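Local structure of ABC transporter, substrate binding protein (Agrobacterium tumefaciens, 3C9H) at residues Val37-Leu42 / Val78-Ala83; Pro59-His64 / Pro274-Arg279; Glu72-Ile77 / Val100-Asp105; Ala91-Ser94 / Leu98-Lys101. The protein probably captures a solute in the periplasm and hands it to its ABC transporter for uptake, and binds a magnesium ion. All coordinates share one frame; numbering follows the deposited sequence.

Contact 1: residues Val37-Leu42 / Val78-Ala83; sequences VVYSSL and VKETDA. With MG (magnesium ion), chain C.
Tyr39 of strand 35-40 and Glu80 of helix 70-82 are the closest pair of backbone positions here, yet their CA atoms stand 12.4 Å apart, a gap that these two long side chains span between them. The elements belong to an alpha/beta lobe of the periplasmic-binding-protein fold, with the helix packed beside a sheet in which strand 35-40 runs parallel to its neighbours 62-67 and 90-93. Tyr39 and Glu80 reach for each other from the two elements and meet in one hydrogen bond, Tyr39 OH to Glu80 OE1, at 2.7 Å. The accepting oxygen lies at the ring edge, in its plane, and receives the hydroxyl proton with its syn lone pair. The carboxylate itself is turned 54° from the ring. Beyond CG the glutamate chain runs extended (chi2 170°), which carries its oxygens out to the phenol. Both carboxylate oxygens have further partners: Thr87 OG1 is hydrogen-bonded to OE1, and Arg76 forms a salt bridge through OE2. That arginine, one helical turn earlier, probably stabilises the negative charge and helps fix the rotation of the group. Ile77, Met68 and Ala88 pack on the tyrosine side chain, so the polar bond sits at the end of a largely buried side chain. Immediately after Tyr39, where the strand ends, the chain turns in an ST turn, Leu42 N donating to Ser40 OG at 3.0 Å. Just there the backbone meets the metal, which Asp43 also binds: Ser41 O coordinates the magnesium ion at 2.3 Å.

Contact 2: residues Pro59-His64 / Pro274-Arg279; sequences PDIAVH and PELGRR
The guanidinium group of Arg279 has Leu276 CD2 over one face, 3.7 Å above the plane and displaced toward the rim, while Ile61 comes at it obliquely from across the contact, its CG1 3.8 Å from Arg279 NH1. Ile61 and Leu276 in turn reach for each other tip to tip, and the methyls Ile61 CD1 and Leu276 CD2 meet at 3.6 Å. Leu276 CD2 is therefore shared between the isoleucine and the arginine. In Ile61 the CG1 branch lies beside the backbone N (chi1 -54°), and this is the branch that carries CD1 to both partners; CG2 makes a looser approach to Leu276 CD1 at 4.2 Å. A bend at chi3 (-65°) turns the guanidinium of Arg279 back over Leu276 and toward Ile61. The contact joins the first turns of helix 274-285 to the loop leading into strand 62-67, and Leu36 of strand 35-40 touches both Ile61 and Leu276. Phe54 of helix 44-57 also packs on Ile61. The join is thus apolar at heart: van der Waals contact holds isoleucine to leucine, while the arginine lies against this apolar pair and its NH1 is hydrogen-bonded to Asn58 OD1.

Contact 3: residues Glu72-Ile77 / Val100-Asp105; sequences EIYDRI and VKLSND
Tyr74 and Leu102 lie antiparallel alongside each other, so that the leucine's CD2 and CG run along one side of the phenol; CD2 lies 3.7 Å from Tyr74 CD1, approaching the ring obliquely. Ile77, one turn on from Tyr74, crosses Leu102 at about a right angle and touches the same methyl, Ile77 CG2 to Leu102 CD2 being 4.0 Å. Lys101 passes the far end of the ring at a slant, its CE 3.4 Å from Tyr74 OH. Tyr74 has CG opposite its backbone N (chi1 177°), which swings the ring across the gap between the helices. Helices 70-82 and 96-104 run nearly parallel here, the axes of the two short segments 20° apart and 10.9 Å from each other at closest. At the hydroxyl end of the ring the contact turns polar. Asp105 OD2 takes a salt bridge from Lys101 NZ at 3.0 Å, and water 2 donates to the same oxygen at 2.7 Å while also bonding Tyr74 OH. The lysine charge is thus partnered by Asp105, just past the end of its own helix, leaving its methylenes to pack on the tyrosine, and the water links the phenol to the carboxylate across the helix pair.

Contact 4: residues Ala91-Ser94 / Leu98-Lys101; sequences AFSS and LQVK
Gln99 NE2 is gripped by two backbone carbonyls: it gives a weak hydrogen bond to Ala91 O (3.2 Å, N-H...O angle 130°) and a second bond to Ile264 O. Both acceptors belong to strands of the sheet, for 90-93 lies antiparallel to strand 258-268, and the amide of the glutamine reaches in from helix 96-104 to span them. This is a strand-loop-helix connection of the alpha/beta lobe of a periplasmic binding protein: strand 90-93 ends, the chain reverses and the helix packs back over the strand it has just left. The glutamine chain bends at chi2 (-76°), laying its CG and CD alongside the serine while the amide nitrogen turns toward the alanine. Gln99 CG touches Ser93 CB at 3.5 Å, and CD stands 3.6 Å from the same carbon. Two residues earlier in the strand, Ala91 CB comes within 3.9 Å of Gln99 NE2; the small residues Ala91 and Ser93 probably let the glutamine lie close to the sheet. Ile77 from helix 70-82 packs on Ala91, and Leu266 touches both Ala91 and Gln99. The contact is buried, and the backbone carbonyls supply partners for the buried NE2, the Ala91 one weakly. Ser93 turns its hydroxyl away from this bond into an ST turn, in which Ser93 OG accepts from the backbone N of Ala95.

How the contacts relate
Contact 4 lies nearest the chain's centre, about 10 Å centre to centre, and is buried; contact 2, about 23 Å out, is buried too, while contacts 1 and 3 are partly buried. Contacts 1 and 3 share helix 70-82, and contacts 3 and 4 share helix 96-104, so these three adjoin, with Ile73 and Ile77 reaching strand 90-93. Strands 35-40 and 90-93 are neighbours, tying contact 1 to contact 4 by backbone bonds such as Tyr39 O to Phe92 N. Contact 2 joins contact 1 through strand 62-67. Chemistry differs too: a phenol-to-carboxylate hydrogen bond in 1, methyl packing in 2, a mixed, water-bridged interface in 3, and a buried amide in 4.

Contact 1: residues Val37-Leu42 / Val78-Ala83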
loop_
_atom_site.group_PDB
_atom_site.type_symbol
_atom_site.label_atom_id
_atom_site.label_comp_id
_atom_site.label_asym_id
_atom_site.label_seq_id
_atom_site.Cartn_x
_atom_site.Cartn_y
_atom_site.Cartn_z
ATOM N N VAL A 37 7.760 -18.302 -5.838
ATOM C CA VAL A 37 7.422 -17.215 -6.723
ATOM C C VAL A 37 6.461 -16.269 -5.985
ATOM O O VAL A 37 5.418 -16.697 -5.497
ATOM C CB VAL A 37 6.801 -17.690 -8.037
ATOM C CG1 VAL A 37 6.395 -16.501 -8.881
ATOM C CG2 VAL A 37 7.831 -18.586 -8.821
ATOM N N VAL A 38 6.820 -14.993 -5.939
ATOM C CA VAL A 38 6.031 -13.955 -5.244
ATOM C C VAL A 38 5.614 -12.868 -6.235
ATOM O O VAL A 38 6.462 -12.322 -6.941
ATOM C CB VAL A 38 6.872 -13.324 -4.067
ATOM C CG1 VAL A 38 6.095 -12.221 -3.350
ATOM C CG2 VAL A 38 7.391 -14.415 -3.097
ATOM N N TYR A 39 4.317 -12.557 -6.329
ATOM C CA TYR A 39 3.872 -11.292 -6.933
ATOM C C TYR A 39 3.544 -10.300 -5.823
ATOM O O TYR A 39 2.646 -10.549 -5.014
ATOM C CB TYR A 39 2.647 -11.432 -7.817
ATOM C CG TYR A 39 2.758 -12.443 -8.939
ATOM C CD1 TYR A 39 3.982 -12.990 -9.322
ATOM C CD2 TYR A 39 1.596 -12.855 -9.623
ATOM C CE1 TYR A 39 4.035 -13.929 -10.360
ATOM C CE2 TYR A 39 1.642 -13.774 -10.606
ATOM C CZ TYR A 39 2.865 -14.306 -10.992
ATOM O OH TYR A 39 2.881 -15.233 -12.010
ATOM N N SER A 40 4.271 -9.192 -5.792
ATOM C CA SER A 40 4.178 -8.204 -4.701
ATOM C C SER A 40 4.281 -6.769 -5.153
ATOM O O SER A 40 4.949 -6.427 -6.121
ATOM C CB SER A 40 5.233 -8.509 -3.654
ATOM O OG SER A 40 5.308 -7.525 -2.643
ATOM N N SER A 41 3.569 -5.899 -4.462
ATOM C CA SER A 41 3.646 -4.492 -4.756
ATOM C C SER A 41 4.637 -3.788 -3.845
ATOM O O SER A 41 4.843 -2.602 -4.012
ATOM C CB SER A 41 2.279 -3.831 -4.662
ATOM O OG SER A 41 1.789 -3.785 -3.320
ATOM N N LEU A 42 5.208 -4.506 -2.877
ATOM C CA LEU A 42 6.169 -3.935 -1.950
ATOM C C LEU A 42 7.464 -3.687 -2.722
ATOM O O LEU A 42 8.080 -4.627 -3.252
ATOM C CB LEU A 42 6.389 -4.830 -0.727
ATOM C CG LEU A 42 7.405 -4.323 0.337
ATOM C CD1 LEU A 42 7.031 -2.966 0.942
ATOM C CD2 LEU A 42 7.621 -5.308 1.450
ATOM N N VAL A 78 -5.594 -13.627 -12.145
ATOM C CA VAL A 78 -6.858 -14.003 -12.813
ATOM C C VAL A 78 -6.589 -14.626 -14.199
ATOM O O VAL A 78 -7.140 -15.667 -14.539
ATOM C CB VAL A 78 -7.815 -12.803 -12.969
ATOM C CG1 VAL A 78 -9.062 -13.180 -13.900
ATOM C CG2 VAL A 78 -8.308 -12.328 -11.618
ATOM N N LYS A 79 -5.765 -13.973 -14.996
ATOM C CA LYS A 79 -5.422 -14.475 -16.330
ATOM C C LYS A 79 -4.731 -15.821 -16.332
ATOM O O LYS A 79 -5.102 -16.706 -17.098
ATOM C CB LYS A 79 -4.545 -13.486 -17.065
ATOM C CG LYS A 79 -5.338 -12.391 -17.656
ATOM C CD LYS A 79 -4.447 -11.422 -18.406
ATOM C CE LYS A 79 -5.104 -10.040 -18.587
ATOM N NZ LYS A 79 -4.035 -8.988 -18.418
ATOM N N GLU A 80 -3.723 -15.973 -15.486
ATOM C CA GLU A 80 -2.978 -17.211 -15.402
ATOM C C GLU A 80 -3.852 -18.347 -14.884
ATOM O O GLU A 80 -3.850 -19.430 -15.449
ATOM C CB GLU A 80 -1.711 -17.057 -14.553
ATOM C CG GLU A 80 -0.643 -16.222 -15.264
ATOM C CD GLU A 80 0.550 -15.815 -14.393
ATOM O OE1 GLU A 80 0.500 -15.929 -13.142
ATOM O OE2 GLU A 80 1.567 -15.358 -14.986
ATOM N N THR A 81 -4.618 -18.080 -13.837
ATOM C CA THR A 81 -5.496 -19.079 -13.270
ATOM C C THR A 81 -6.542 -19.496 -14.314
ATOM O O THR A 81 -6.717 -20.678 -14.554
ATOM C CB THR A 81 -6.200 -18.579 -11.989
ATOM O OG1 THR A 81 -5.213 -18.189 -11.019
ATOM C CG2 THR A 81 -7.086 -19.701 -11.386
ATOM N N ASP A 82 -7.192 -18.528 -14.946
ATOM C CA ASP A 82 -8.233 -18.802 -15.941
ATOM C C ASP A 82 -7.687 -19.638 -17.109
ATOM O O ASP A 82 -8.411 -20.469 -17.687
ATOM C CB ASP A 82 -8.839 -17.502 -16.492
ATOM C CG ASP A 82 -9.793 -16.806 -15.513
ATOM O OD1 ASP A 82 -10.150 -17.360 -14.443
ATOM O OD2 ASP A 82 -10.188 -15.666 -15.827
ATOM N N ALA A 83 -6.434 -19.401 -17.457
ATOM C CA ALA A 83 -5.746 -20.107 -18.545
ATOM C C ALA A 83 -5.392 -21.569 -18.242
ATOM O O ALA A 83 -4.914 -22.280 -19.119
ATOM C CB ALA A 83 -4.490 -19.340 -18.935
HETATM MG MG MG C . 5.153 -0.641 -5.112
HETATM O O HOH W 1 6.027 -1.546 -7.013
#

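Contact 2: residues Pro59-His64 / Pro274-Arg279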
loop_
_atom_site.group_PDB
_atom_site.type_symbol
_atom_site.label_atom_id
_atom_site.label_comp_id
_atom_site.label_asym_id
_atom_site.label_seq_id
_atom_site.Cartn_x
_atom_site.Cartn_y
_atom_site.Cartn_z
ATOM N N PRO A 59 17.244 -22.000 4.335
ATOM C CA PRO A 59 18.399 -21.922 3.447
ATOM C C PRO A 59 18.320 -22.713 2.133
ATOM O O PRO A 59 19.141 -22.477 1.252
ATOM C CB PRO A 59 19.561 -22.416 4.320
ATOM C CG PRO A 59 18.967 -23.126 5.442
ATOM C CD PRO A 59 17.569 -22.628 5.628
ATOM N N ASP A 60 17.354 -23.614 1.991
ATOM C CA ASP A 60 17.195 -24.395 0.755
ATOM C C ASP A 60 16.199 -23.798 -0.251
ATOM O O ASP A 60 15.949 -24.398 -1.300
ATOM C CB ASP A 60 16.754 -25.832 1.091
ATOM C CG ASP A 60 17.857 -26.661 1.751
ATOM O OD1 ASP A 60 19.056 -26.389 1.499
ATOM O OD2 ASP A 60 17.517 -27.612 2.502
ATOM N N ILE A 61 15.646 -22.624 0.039
ATOM C CA ILE A 61 14.614 -22.041 -0.829
ATOM C C ILE A 61 15.097 -20.840 -1.613
ATOM O O ILE A 61 15.488 -19.841 -1.020
ATOM C CB ILE A 61 13.340 -21.640 -0.017
ATOM C CG1 ILE A 61 12.814 -22.846 0.785
ATOM C CG2 ILE A 61 12.261 -21.102 -0.972
ATOM C CD1 ILE A 61 12.515 -24.075 -0.091
ATOM N N ALA A 62 15.025 -20.930 -2.941
ATOM C CA ALA A 62 15.243 -19.799 -3.826
ATOM C C ALA A 62 13.975 -18.933 -3.831
ATOM O O ALA A 62 12.881 -19.460 -3.616
ATOM C CB ALA A 62 15.569 -20.278 -5.245
ATOM N N VAL A 63 14.134 -17.622 -4.033
ATOM C CA VAL A 63 12.993 -16.684 -4.068
ATOM C C VAL A 63 13.007 -15.895 -5.369
ATOM O O VAL A 63 13.956 -15.180 -5.675
ATOM C CB VAL A 63 13.001 -15.708 -2.874
ATOM C CG1 VAL A 63 11.836 -14.725 -2.957
ATOM C CG2 VAL A 63 12.966 -16.475 -1.564
ATOM N N HIS A 64 11.936 -16.048 -6.131
ATOM C CA HIS A 64 11.694 -15.318 -7.352
ATOM C C HIS A 64 10.655 -14.218 -7.065
ATOM O O HIS A 64 9.434 -14.479 -6.954
ATOM C CB HIS A 64 11.203 -16.313 -8.400
ATOM C CG HIS A 64 10.967 -15.725 -9.750
ATOM N ND1 HIS A 64 10.059 -14.716 -9.979
ATOM C CD2 HIS A 64 11.466 -16.057 -10.959
ATOM C CE1 HIS A 64 10.046 -14.425 -11.267
ATOM N NE2 HIS A 64 10.881 -15.235 -11.885
ATOM N N PRO A 274 2.178 -24.137 -3.303
ATOM C CA PRO A 274 1.414 -23.492 -2.250
ATOM C C PRO A 274 2.058 -23.656 -0.879
ATOM O O PRO A 274 1.920 -22.788 -0.022
ATOM C CB PRO A 274 0.041 -24.182 -2.322
ATOM C CG PRO A 274 0.258 -25.463 -3.043
ATOM C CD PRO A 274 1.408 -25.203 -3.983
ATOM N N GLU A 275 2.792 -24.741 -0.693
ATOM C CA GLU A 275 3.451 -24.999 0.569
ATOM C C GLU A 275 4.516 -23.944 0.845
ATOM O O GLU A 275 4.625 -23.467 1.967
ATOM C CB GLU A 275 4.053 -26.397 0.609
ATOM C CG GLU A 275 3.026 -27.527 0.482
ATOM C CD GLU A 275 2.765 -27.953 -0.956
ATOM O OE1 GLU A 275 3.196 -27.251 -1.907
ATOM O OE2 GLU A 275 2.111 -29.000 -1.136
ATOM N N LEU A 276 5.280 -23.568 -0.176
ATOM C CA LEU A 276 6.299 -22.532 -0.018
ATOM C C LEU A 276 5.644 -21.160 0.214
ATOM O O LEU A 276 6.098 -20.362 1.049
ATOM C CB LEU A 276 7.223 -22.489 -1.225
ATOM C CG LEU A 276 8.184 -23.664 -1.389
ATOM C CD1 LEU A 276 9.125 -23.343 -2.520
ATOM C CD2 LEU A 276 8.937 -23.982 -0.090
ATOM N N GLY A 277 4.553 -20.916 -0.511
ATOM C CA GLY A 277 3.731 -19.741 -0.320
ATOM C C GLY A 277 3.247 -19.587 1.104
ATOM O O GLY A 277 3.355 -18.490 1.682
ATOM N N ARG A 278 2.700 -20.658 1.683
ATOM C CA ARG A 278 2.261 -20.641 3.068
ATOM C C ARG A 278 3.419 -20.440 4.037
ATOM O O ARG A 278 3.253 -19.800 5.098
ATOM C CB ARG A 278 1.538 -21.924 3.442
ATOM C CG ARG A 278 0.141 -21.935 3.011
ATOM C CD ARG A 278 -0.579 -23.135 3.470
ATOM N NE ARG A 278 -1.551 -23.438 2.453
ATOM C CZ ARG A 278 -1.431 -24.383 1.531
ATOM N NH1 ARG A 278 -0.452 -25.250 1.529
ATOM N NH2 ARG A 278 -2.383 -24.502 0.661
ATOM N N ARG A 279 4.575 -20.988 3.693
ATOM C CA ARG A 279 5.770 -20.808 4.529
ATOM C C ARG A 279 6.172 -19.338 4.604
ATOM O O ARG A 279 6.531 -18.828 5.672
ATOM C CB ARG A 279 6.972 -21.616 4.005
ATOM C CG ARG A 279 7.879 -22.018 5.175
ATOM C CD ARG A 279 9.161 -22.668 4.766
ATOM N NE ARG A 279 8.928 -23.946 4.118
ATOM C CZ ARG A 279 9.885 -24.756 3.674
ATOM N NH1 ARG A 279 11.170 -24.424 3.779
ATOM N NH2 ARG A 279 9.547 -25.899 3.077
#

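Contact 3: residues Glu72-Ile77 / Val100-Asp105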
loop_
_atom_site.group_PDB
_atom_site.type_symbol
_atom_site.label_atom_id
_atom_site.label_comp_id
_atom_site.label_asym_id
_atom_site.label_seq_id
_atom_site.Cartn_x
_atom_site.Cartn_y
_atom_site.Cartn_z
ATOM N N GLU A 72 -1.905 -5.125 -11.600
ATOM C CA GLU A 72 -1.262 -6.165 -12.367
ATOM C C GLU A 72 -1.182 -7.483 -11.614
ATOM O O GLU A 72 -1.304 -8.562 -12.224
ATOM C CB GLU A 72 0.136 -5.703 -12.793
ATOM C CG GLU A 72 0.913 -6.719 -13.626
ATOM C CD GLU A 72 0.183 -7.237 -14.868
ATOM O OE1 GLU A 72 -0.751 -6.578 -15.383
ATOM O OE2 GLU A 72 0.592 -8.316 -15.343
ATOM N N ILE A 73 -0.982 -7.414 -10.299
ATOM C CA ILE A 73 -1.048 -8.613 -9.458
ATOM C C ILE A 73 -2.399 -9.263 -9.679
ATOM O O ILE A 73 -2.461 -10.441 -9.980
ATOM C CB ILE A 73 -0.853 -8.322 -7.967
ATOM C CG1 ILE A 73 0.579 -7.796 -7.701
ATOM C CG2 ILE A 73 -1.115 -9.583 -7.138
ATOM C CD1 ILE A 73 0.800 -7.206 -6.276
ATOM N N TYR A 74 -3.462 -8.483 -9.530
ATOM C CA TYR A 74 -4.830 -8.968 -9.744
ATOM C C TYR A 74 -5.027 -9.536 -11.158
ATOM O O TYR A 74 -5.440 -10.685 -11.339
ATOM C CB TYR A 74 -5.831 -7.822 -9.480
ATOM C CG TYR A 74 -7.273 -8.232 -9.743
ATOM C CD1 TYR A 74 -8.030 -8.868 -8.771
ATOM C CD2 TYR A 74 -7.867 -7.969 -10.969
ATOM C CE1 TYR A 74 -9.349 -9.273 -9.037
ATOM C CE2 TYR A 74 -9.177 -8.345 -11.226
ATOM C CZ TYR A 74 -9.907 -8.996 -10.269
ATOM O OH TYR A 74 -11.211 -9.384 -10.553
ATOM N N ASP A 75 -4.771 -8.717 -12.167
ATOM C CA ASP A 75 -4.974 -9.132 -13.555
ATOM C C ASP A 75 -4.208 -10.391 -13.925
ATOM O O ASP A 75 -4.725 -11.280 -14.622
ATOM C CB ASP A 75 -4.564 -8.018 -14.519
ATOM C CG ASP A 75 -5.524 -6.882 -14.537
ATOM O OD1 ASP A 75 -6.653 -7.034 -14.029
ATOM O OD2 ASP A 75 -5.147 -5.821 -15.081
ATOM N N ARG A 76 -2.972 -10.477 -13.477
ATOM C CA ARG A 76 -2.129 -11.598 -13.824
ATOM C C ARG A 76 -2.562 -12.906 -13.162
ATOM O O ARG A 76 -2.588 -13.964 -13.794
ATOM C CB ARG A 76 -0.706 -11.288 -13.442
ATOM C CG ARG A 76 0.272 -12.350 -13.840
ATOM C CD ARG A 76 1.651 -11.749 -14.052
ATOM N NE ARG A 76 2.638 -12.821 -13.998
ATOM C CZ ARG A 76 3.932 -12.654 -13.845
ATOM N NH1 ARG A 76 4.430 -11.440 -13.664
ATOM N NH2 ARG A 76 4.717 -13.733 -13.770
ATOM N N ILE A 77 -2.904 -12.837 -11.885
ATOM C CA ILE A 77 -3.380 -14.021 -11.190
ATOM C C ILE A 77 -4.683 -14.537 -11.830
ATOM O O ILE A 77 -4.843 -15.748 -12.044
ATOM C CB ILE A 77 -3.546 -13.751 -9.668
ATOM C CG1 ILE A 77 -2.158 -13.649 -9.019
ATOM C CG2 ILE A 77 -4.406 -14.862 -9.021
ATOM C CD1 ILE A 77 -2.142 -13.225 -7.568
ATOM N N VAL A 100 -9.197 -9.047 -1.627
ATOM C CA VAL A 100 -10.432 -9.644 -1.106
ATOM C C VAL A 100 -11.295 -10.145 -2.273
ATOM O O VAL A 100 -11.847 -11.234 -2.197
ATOM C CB VAL A 100 -11.191 -8.673 -0.179
ATOM C CG1 VAL A 100 -12.635 -9.226 0.183
ATOM C CG2 VAL A 100 -10.371 -8.446 1.095
ATOM N N LYS A 101 -11.385 -9.386 -3.361
ATOM C CA LYS A 101 -12.042 -9.914 -4.575
ATOM C C LYS A 101 -11.466 -11.241 -5.099
ATOM O O LYS A 101 -12.229 -12.155 -5.386
ATOM C CB LYS A 101 -12.097 -8.873 -5.691
ATOM C CG LYS A 101 -12.861 -9.358 -6.927
ATOM C CD LYS A 101 -13.194 -8.211 -7.827
ATOM C CE LYS A 101 -14.099 -8.639 -9.019
ATOM N NZ LYS A 101 -15.367 -9.407 -8.625
ATOM N N LEU A 102 -10.142 -11.360 -5.262
ATOM C CA LEU A 102 -9.557 -12.648 -5.636
ATOM C C LEU A 102 -10.031 -13.744 -4.701
ATOM O O LEU A 102 -10.437 -14.807 -5.149
ATOM C CB LEU A 102 -8.027 -12.646 -5.607
ATOM C CG LEU A 102 -7.217 -11.875 -6.643
ATOM C CD1 LEU A 102 -5.737 -11.888 -6.218
ATOM C CD2 LEU A 102 -7.382 -12.441 -8.033
ATOM N N SER A 103 -9.967 -13.476 -3.399
ATOM C CA SER A 103 -10.299 -14.455 -2.382
ATOM C C SER A 103 -11.787 -14.822 -2.452
ATOM O O SER A 103 -12.174 -16.004 -2.336
ATOM C CB SER A 103 -9.933 -13.894 -1.003
ATOM O OG SER A 103 -8.541 -13.609 -0.921
ATOM N N ASN A 104 -12.621 -13.814 -2.660
ATOM C CA ASN A 104 -14.062 -14.039 -2.833
ATOM C C ASN A 104 -14.420 -14.855 -4.106
ATOM O O ASN A 104 -15.393 -15.610 -4.115
ATOM C CB ASN A 104 -14.767 -12.683 -2.843
ATOM C CG ASN A 104 -16.259 -12.799 -2.691
ATOM O OD1 ASN A 104 -17.004 -12.536 -3.645
ATOM N ND2 ASN A 104 -16.715 -13.205 -1.510
ATOM N N ASP A 105 -13.657 -14.698 -5.185
ATOM C CA ASP A 105 -14.005 -15.295 -6.474
ATOM C C ASP A 105 -13.335 -16.637 -6.703
ATOM O O ASP A 105 -13.445 -17.205 -7.792
ATOM C CB ASP A 105 -13.662 -14.355 -7.632
ATOM C CG ASP A 105 -14.531 -13.123 -7.670
ATOM O OD1 ASP A 105 -15.594 -13.130 -7.032
ATOM O OD2 ASP A 105 -14.172 -12.140 -8.358
HETATM O O HOH W 2 -11.834 -11.868 -9.693
#

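Contact 4: residues Ala91-Ser94 / Leu98-Lys101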
loop_
_atom_site.group_PDB
_atom_site.type_symbol
_atom_site.label_atom_id
_atom_site.label_comp_id
_atom_site.label_asym_id
_atom_site.label_seq_id
_atom_site.Cartn_x
_atom_site.Cartn_y
_atom_site.Cartn_z
ATOM N N ALA A 91 0.793 -13.813 -3.108
ATOM C CA ALA A 91 0.403 -12.536 -3.641
ATOM C C ALA A 91 0.332 -11.581 -2.480
ATOM O O ALA A 91 -0.350 -11.850 -1.481
ATOM C CB ALA A 91 -0.960 -12.617 -4.349
ATOM N N PHE A 92 1.010 -10.460 -2.598
ATOM C CA PHE A 92 1.114 -9.483 -1.508
ATOM C C PHE A 92 0.862 -8.083 -2.058
ATOM O O PHE A 92 1.671 -7.561 -2.855
ATOM C CB PHE A 92 2.504 -9.617 -0.886
ATOM C CG PHE A 92 2.707 -8.794 0.385
ATOM C CD1 PHE A 92 1.866 -8.940 1.457
ATOM C CD2 PHE A 92 3.803 -7.939 0.507
ATOM C CE1 PHE A 92 2.051 -8.218 2.619
ATOM C CE2 PHE A 92 3.999 -7.224 1.680
ATOM C CZ PHE A 92 3.104 -7.375 2.729
ATOM N N SER A 93 -0.254 -7.466 -1.646
ATOM C CA SER A 93 -0.755 -6.259 -2.282
ATOM C C SER A 93 -1.410 -5.297 -1.313
ATOM O O SER A 93 -2.139 -5.707 -0.395
ATOM C CB SER A 93 -1.780 -6.647 -3.341
ATOM O OG SER A 93 -2.332 -5.514 -3.969
ATOM N N SER A 94 -1.159 -4.019 -1.562
ATOM C CA SER A 94 -1.757 -2.928 -0.849
ATOM C C SER A 94 -3.148 -2.594 -1.403
ATOM O O SER A 94 -3.868 -1.789 -0.801
ATOM C CB SER A 94 -0.856 -1.707 -0.886
ATOM O OG SER A 94 -0.473 -1.413 -2.209
ATOM N N LEU A 98 -8.845 -5.542 -4.161
ATOM C CA LEU A 98 -8.553 -6.497 -5.222
ATOM C C LEU A 98 -8.151 -7.840 -4.635
ATOM O O LEU A 98 -8.429 -8.878 -5.225
ATOM C CB LEU A 98 -7.431 -5.972 -6.148
ATOM C CG LEU A 98 -7.796 -4.682 -6.909
ATOM C CD1 LEU A 98 -6.689 -4.240 -7.836
ATOM C CD2 LEU A 98 -9.165 -4.826 -7.654
ATOM N N GLN A 99 -7.480 -7.816 -3.480
ATOM C CA GLN A 99 -7.091 -9.049 -2.812
ATOM C C GLN A 99 -8.288 -9.784 -2.233
ATOM O O GLN A 99 -8.388 -10.993 -2.333
ATOM C CB GLN A 99 -6.048 -8.772 -1.738
ATOM C CG GLN A 99 -4.689 -8.375 -2.329
ATOM C CD GLN A 99 -3.919 -9.569 -2.884
ATOM O OE1 GLN A 99 -4.155 -9.998 -4.020
ATOM N NE2 GLN A 99 -2.975 -10.103 -2.089
ATOM N N VAL A 100 -9.197 -9.047 -1.627
ATOM C CA VAL A 100 -10.432 -9.644 -1.106
ATOM C C VAL A 100 -11.295 -10.145 -2.273
ATOM O O VAL A 100 -11.847 -11.234 -2.197
ATOM C CB VAL A 100 -11.191 -8.673 -0.179
ATOM C CG1 VAL A 100 -12.635 -9.226 0.183
ATOM C CG2 VAL A 100 -10.371 -8.446 1.095
ATOM N N LYS A 101 -11.385 -9.386 -3.361
ATOM C CA LYS A 101 -12.042 -9.914 -4.575
ATOM C C LYS A 101 -11.466 -11.241 -5.099
ATOM O O LYS A 101 -12.229 -12.155 -5.386
ATOM C CB LYS A 101 -12.097 -8.873 -5.691
ATOM C CG LYS A 101 -12.861 -9.358 -6.927
ATOM C CD LYS A 101 -13.194 -8.211 -7.827
ATOM C CE LYS A 101 -14.099 -8.639 -9.019
ATOM N NZ LYS A 101 -15.367 -9.407 -8.625
#